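Local coordinates for protein glycerol dehydratase (Clostridium butyricum, PDB 1R9D) that probably dehydrates glycerol without vitamin B12, as a lyase belonging to the glycyl radical enzyme family, at residues C508-H513 / Y627-G632; K441-H446 / E542-G547. All blocks are in the same frame, centred on the assembly; numbering follows the deposited sequence.

Contact 1: residues C508-H513 / Y627-G632; sequences CIDIAH and YTNPRG
The guanidinium of Arg631 meets the carboxylate of Asp510 side-on, with NE and NH2, the two planes only 24° from coplanar, while the long axes of the two side chains cross at about a right angle. The two main bonds of this salt bridge pair one nitrogen with each oxygen. Arg631 NE reaches the syn lone pair of Asp510 OD1 at 3.2 Å, almost straight at 169° and within the guanidinium plane, and Arg631 NH2 lies 2.9 Å from Asp510 OD2. NE also makes a weak bond to OD2. With CG roughly opposite the backbone N (chi1 -152°), the Asp510 carboxylate is carried to the NE/NH2 edge of the arginine.

The contact joins one side of the long helix 484-516 to a type I turn, Asn629 to Gly632, in the loop ahead of strand 634-635. An Asx turn overlaps the start of the beta turn, with Arg631 N 2.8 Å from Asn629 OD1, and Asn629 CG also sits 3.7 Å above one face of the Arg631 guanidinium, offset toward its rim. Trp445 makes a cation-pi contact with the same arginine and touches Asp510. Beside the salt bridge, the Pro630 ring leans on the helix: its CD is 3.7 Å from Asp510 OD2, and its CG meets Ile511 CG1 at 3.7 Å. Ile511 also packs against Lys200 of the second subunit, at the dimer interface.

Contact 2: residues K441-H446 / E542-G547; sequences KTEGWH and EYNFSG
Thr442 and Tyr543 form one bridge of a short parallel beta ladder, and Glu443 and Asn544 form the next. Strand 543-551, which also runs parallel to strands 449-452 and 634-635, is thereby joined to strand 442-443 in a small mixed sheet of the PFL-like fold. Glu443 supplies both halves of the regular parallel pattern: its N is 3.0 Å from Tyr543 O, and its O accepts from Phe545 N at 3.1 Å. Before it, Tyr543 N bonds to Lys441 O at 2.9 Å.

On the face bearing Thr442 and Tyr543, the threonine turns OG1 toward the edge of the tyrosine ring, near its plane. CG2, placed anti to the backbone N, approaches the edge of the Phe545 ring, 4.1 Å from its CD1. One face of the Tyr543 ring is covered by the preceding residue, Glu542 CG lying 3.7 Å above the ring centre. On the other face of the sheet, Asn544 OD1 abuts Glu443 CB at 3.5 Å, and the amide and carboxylate planes stand 86° apart.

Second-shell groups fix the polar ends. Asp424 takes both Lys441 NZ, in a salt bridge, and Tyr543 OH, while Thr442 OG1 bonds to Lys438 O; farther along, Tyr640 and Asn697 hold His446 O. After Glu443 the regular ladder gives way, and Trp445 adopts a left-handed backbone conformation. Its CB comes 3.5 Å from Phe545 O, and its own O accepts from Gly547 N at 2.8 Å, the donor 42° above the carbonyl plane.

Arg631 of contact 1 joins the two contacts, whose centres lie 11 Å apart and whose segments alternate along the chain. Its NH2, already engaged with Asp510, also probably donates to Phe545 O of contact 2 (3.1 Å), and its NH1 bonds to Asn544 OD1, so strand 543-551 is tied to helix 484-516 through one guanidinium. A second tie is the probable bond from Asn629 ND2 to Ser546 OG, at 2.9 Å. Contact 2 lies nearer the bound glycerol: the His446 side chain is about 5 Å from it, against about 14 Å for that of Arg631.

Contact 1: residues C508-H513 / Y627-G632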
# COMPACT_ATOMS: atom_id res chain seq x y z
N CYS A 508 -3.83 6.68 12.30
CA CYS A 508 -3.81 5.27 11.95
C CYS A 508 -5.06 4.91 11.14
O CYS A 508 -4.99 4.09 10.22
CB CYS A 508 -3.74 4.40 13.22
SG CYS A 508 -2.15 4.49 14.09
N ILE A 509 -6.18 5.52 11.49
CA ILE A 509 -7.44 5.30 10.79
C ILE A 509 -7.34 5.93 9.40
O ILE A 509 -7.89 5.40 8.43
CB ILE A 509 -8.61 5.93 11.58
CG1 ILE A 509 -8.76 5.21 12.92
CG2 ILE A 509 -9.92 5.84 10.78
CD1 ILE A 509 -9.71 5.92 13.88
N ASP A 510 -6.63 7.05 9.32
CA ASP A 510 -6.41 7.79 8.08
C ASP A 510 -5.65 6.88 7.11
O ASP A 510 -6.03 6.70 5.95
CB ASP A 510 -5.59 9.05 8.39
CG ASP A 510 -5.85 10.20 7.41
OD1 ASP A 510 -5.98 9.96 6.20
OD2 ASP A 510 -5.90 11.37 7.88
N ILE A 511 -4.56 6.28 7.61
CA ILE A 511 -3.75 5.38 6.80
C ILE A 511 -4.57 4.17 6.34
O ILE A 511 -4.44 3.73 5.21
CB ILE A 511 -2.51 4.89 7.60
CG1 ILE A 511 -1.53 6.06 7.80
CG2 ILE A 511 -1.81 3.75 6.86
CD1 ILE A 511 -0.39 5.75 8.75
N ALA A 512 -5.42 3.66 7.22
CA ALA A 512 -6.24 2.49 6.89
C ALA A 512 -7.22 2.75 5.75
O ALA A 512 -7.38 1.91 4.86
CB ALA A 512 -7.00 2.01 8.13
N HIS A 513 -7.88 3.91 5.76
CA HIS A 513 -8.81 4.26 4.70
C HIS A 513 -8.09 4.38 3.36
O HIS A 513 -8.62 3.99 2.33
CB HIS A 513 -9.53 5.57 5.01
CG HIS A 513 -10.73 5.40 5.88
ND1 HIS A 513 -11.95 4.97 5.40
CD2 HIS A 513 -10.90 5.57 7.22
CE1 HIS A 513 -12.81 4.88 6.39
NE2 HIS A 513 -12.20 5.24 7.51
N TYR A 627 -0.22 18.66 15.76
CA TYR A 627 -0.22 17.49 14.88
C TYR A 627 -0.51 17.66 13.39
O TYR A 627 -1.17 18.60 12.97
CB TYR A 627 -1.17 16.45 15.47
CG TYR A 627 -0.80 16.12 16.89
CD1 TYR A 627 -1.25 16.91 17.96
CD2 TYR A 627 0.09 15.09 17.17
CE1 TYR A 627 -0.80 16.70 19.26
CE2 TYR A 627 0.55 14.86 18.47
CZ TYR A 627 0.10 15.67 19.51
OH TYR A 627 0.61 15.49 20.77
N THR A 628 0.01 16.72 12.60
CA THR A 628 -0.20 16.70 11.15
C THR A 628 -0.70 15.30 10.77
O THR A 628 -0.49 14.33 11.50
CB THR A 628 1.10 17.01 10.38
OG1 THR A 628 2.08 16.01 10.68
CG2 THR A 628 1.64 18.38 10.77
N ASN A 629 -1.36 15.19 9.62
CA ASN A 629 -1.88 13.90 9.18
C ASN A 629 -1.11 13.33 7.99
O ASN A 629 -0.26 14.01 7.41
CB ASN A 629 -3.38 14.02 8.84
CG ASN A 629 -3.66 15.01 7.73
OD1 ASN A 629 -3.00 15.00 6.69
ND2 ASN A 629 -4.66 15.86 7.93
N PRO A 630 -1.39 12.06 7.63
CA PRO A 630 -0.71 11.40 6.51
C PRO A 630 -0.90 12.08 5.15
O PRO A 630 -0.20 11.78 4.19
CB PRO A 630 -1.30 9.99 6.53
CG PRO A 630 -1.64 9.78 7.97
CD PRO A 630 -2.24 11.11 8.36
N ARG A 631 -1.87 12.99 5.08
CA ARG A 631 -2.14 13.70 3.83
C ARG A 631 -1.39 15.03 3.77
O ARG A 631 -1.64 15.85 2.90
CB ARG A 631 -3.64 13.93 3.67
CG ARG A 631 -4.43 12.65 3.38
CD ARG A 631 -5.93 12.85 3.56
NE ARG A 631 -6.33 12.84 4.97
CZ ARG A 631 -6.72 13.91 5.65
NH1 ARG A 631 -6.79 15.10 5.06
NH2 ARG A 631 -7.07 13.79 6.93
N GLY A 632 -0.47 15.22 4.72
CA GLY A 632 0.31 16.44 4.77
C GLY A 632 -0.42 17.66 5.30
O GLY A 632 0.07 18.79 5.18

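Contact 2: residues K441-H446 / E542-G547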
# COMPACT_ATOMS: atom_id res chain seq x y z
N LYS A 441 -12.46 21.45 -3.02
CA LYS A 441 -11.00 21.52 -2.95
C LYS A 441 -10.43 20.99 -1.64
O LYS A 441 -9.22 21.06 -1.43
CB LYS A 441 -10.54 22.97 -3.11
CG LYS A 441 -10.92 23.65 -4.41
CD LYS A 441 -10.20 24.99 -4.51
CE LYS A 441 -10.45 25.66 -5.86
NZ LYS A 441 -9.72 26.96 -5.97
N THR A 442 -11.28 20.43 -0.79
CA THR A 442 -10.85 19.99 0.54
C THR A 442 -11.17 18.57 1.00
O THR A 442 -12.22 18.01 0.67
CB THR A 442 -11.47 20.93 1.61
OG1 THR A 442 -11.35 22.29 1.19
CG2 THR A 442 -10.80 20.75 2.96
N GLU A 443 -10.25 17.99 1.77
CA GLU A 443 -10.43 16.70 2.42
C GLU A 443 -10.16 17.14 3.87
O GLU A 443 -9.02 17.16 4.32
CB GLU A 443 -9.40 15.65 1.99
CG GLU A 443 -9.46 14.34 2.81
CD GLU A 443 -10.76 13.55 2.64
OE1 GLU A 443 -11.83 14.18 2.45
OE2 GLU A 443 -10.73 12.30 2.71
N GLY A 444 -11.22 17.52 4.57
CA GLY A 444 -11.06 18.04 5.92
C GLY A 444 -11.19 17.16 7.15
O GLY A 444 -10.82 17.59 8.24
N TRP A 445 -11.70 15.94 7.00
CA TRP A 445 -11.85 15.05 8.17
C TRP A 445 -12.41 15.89 9.34
O TRP A 445 -11.91 15.82 10.46
CB TRP A 445 -10.47 14.46 8.53
CG TRP A 445 -10.22 13.11 7.90
CD1 TRP A 445 -10.45 12.75 6.60
CD2 TRP A 445 -9.80 11.92 8.58
NE1 TRP A 445 -10.20 11.40 6.43
CE2 TRP A 445 -9.80 10.87 7.63
CE3 TRP A 445 -9.42 11.64 9.90
CZ2 TRP A 445 -9.45 9.56 7.97
CZ3 TRP A 445 -9.06 10.33 10.23
CH2 TRP A 445 -9.08 9.31 9.27
N HIS A 446 -13.45 16.65 9.05
CA HIS A 446 -14.07 17.57 10.01
C HIS A 446 -14.69 17.04 11.32
O HIS A 446 -15.12 17.84 12.17
CB HIS A 446 -15.07 18.46 9.28
CG HIS A 446 -14.45 19.30 8.20
ND1 HIS A 446 -13.62 20.37 8.47
CD2 HIS A 446 -14.52 19.22 6.85
CE1 HIS A 446 -13.22 20.92 7.34
NE2 HIS A 446 -13.75 20.24 6.34
N GLU A 542 -6.56 19.86 -2.63
CA GLU A 542 -5.74 21.07 -2.55
C GLU A 542 -5.50 21.41 -1.08
O GLU A 542 -4.39 21.79 -0.69
CB GLU A 542 -6.46 22.23 -3.24
CG GLU A 542 -5.87 23.63 -2.99
CD GLU A 542 -4.46 23.79 -3.53
OE1 GLU A 542 -4.10 23.08 -4.49
OE2 GLU A 542 -3.71 24.66 -3.00
N TYR A 543 -6.54 21.26 -0.27
CA TYR A 543 -6.48 21.56 1.16
C TYR A 543 -6.73 20.29 1.97
O TYR A 543 -7.66 19.54 1.69
CB TYR A 543 -7.54 22.61 1.53
CG TYR A 543 -7.38 23.93 0.80
CD1 TYR A 543 -8.36 24.40 -0.08
CD2 TYR A 543 -6.25 24.72 1.00
CE1 TYR A 543 -8.21 25.62 -0.75
CE2 TYR A 543 -6.09 25.93 0.34
CZ TYR A 543 -7.07 26.38 -0.53
OH TYR A 543 -6.89 27.59 -1.18
N ASN A 544 -5.89 20.04 2.98
CA ASN A 544 -6.03 18.86 3.83
C ASN A 544 -5.98 19.21 5.32
O ASN A 544 -5.11 19.96 5.76
CB ASN A 544 -4.92 17.85 3.53
CG ASN A 544 -5.14 17.11 2.24
OD1 ASN A 544 -5.90 16.15 2.19
ND2 ASN A 544 -4.49 17.57 1.18
N PHE A 545 -6.91 18.65 6.08
CA PHE A 545 -6.98 18.89 7.52
C PHE A 545 -7.50 17.66 8.23
O PHE A 545 -7.86 16.67 7.59
CB PHE A 545 -7.94 20.05 7.85
CG PHE A 545 -7.61 21.35 7.17
CD1 PHE A 545 -8.36 21.78 6.09
CD2 PHE A 545 -6.55 22.13 7.61
CE1 PHE A 545 -8.06 22.98 5.44
CE2 PHE A 545 -6.23 23.33 6.97
CZ PHE A 545 -6.99 23.75 5.89
N SER A 546 -7.52 17.73 9.56
CA SER A 546 -8.07 16.69 10.43
C SER A 546 -8.68 17.49 11.58
O SER A 546 -8.04 18.40 12.10
CB SER A 546 -6.99 15.74 10.93
OG SER A 546 -6.59 14.85 9.91
N GLY A 547 -9.92 17.18 11.96
CA GLY A 547 -10.56 17.97 13.00
C GLY A 547 -11.26 17.27 14.16
O GLY A 547 -12.38 16.78 14.01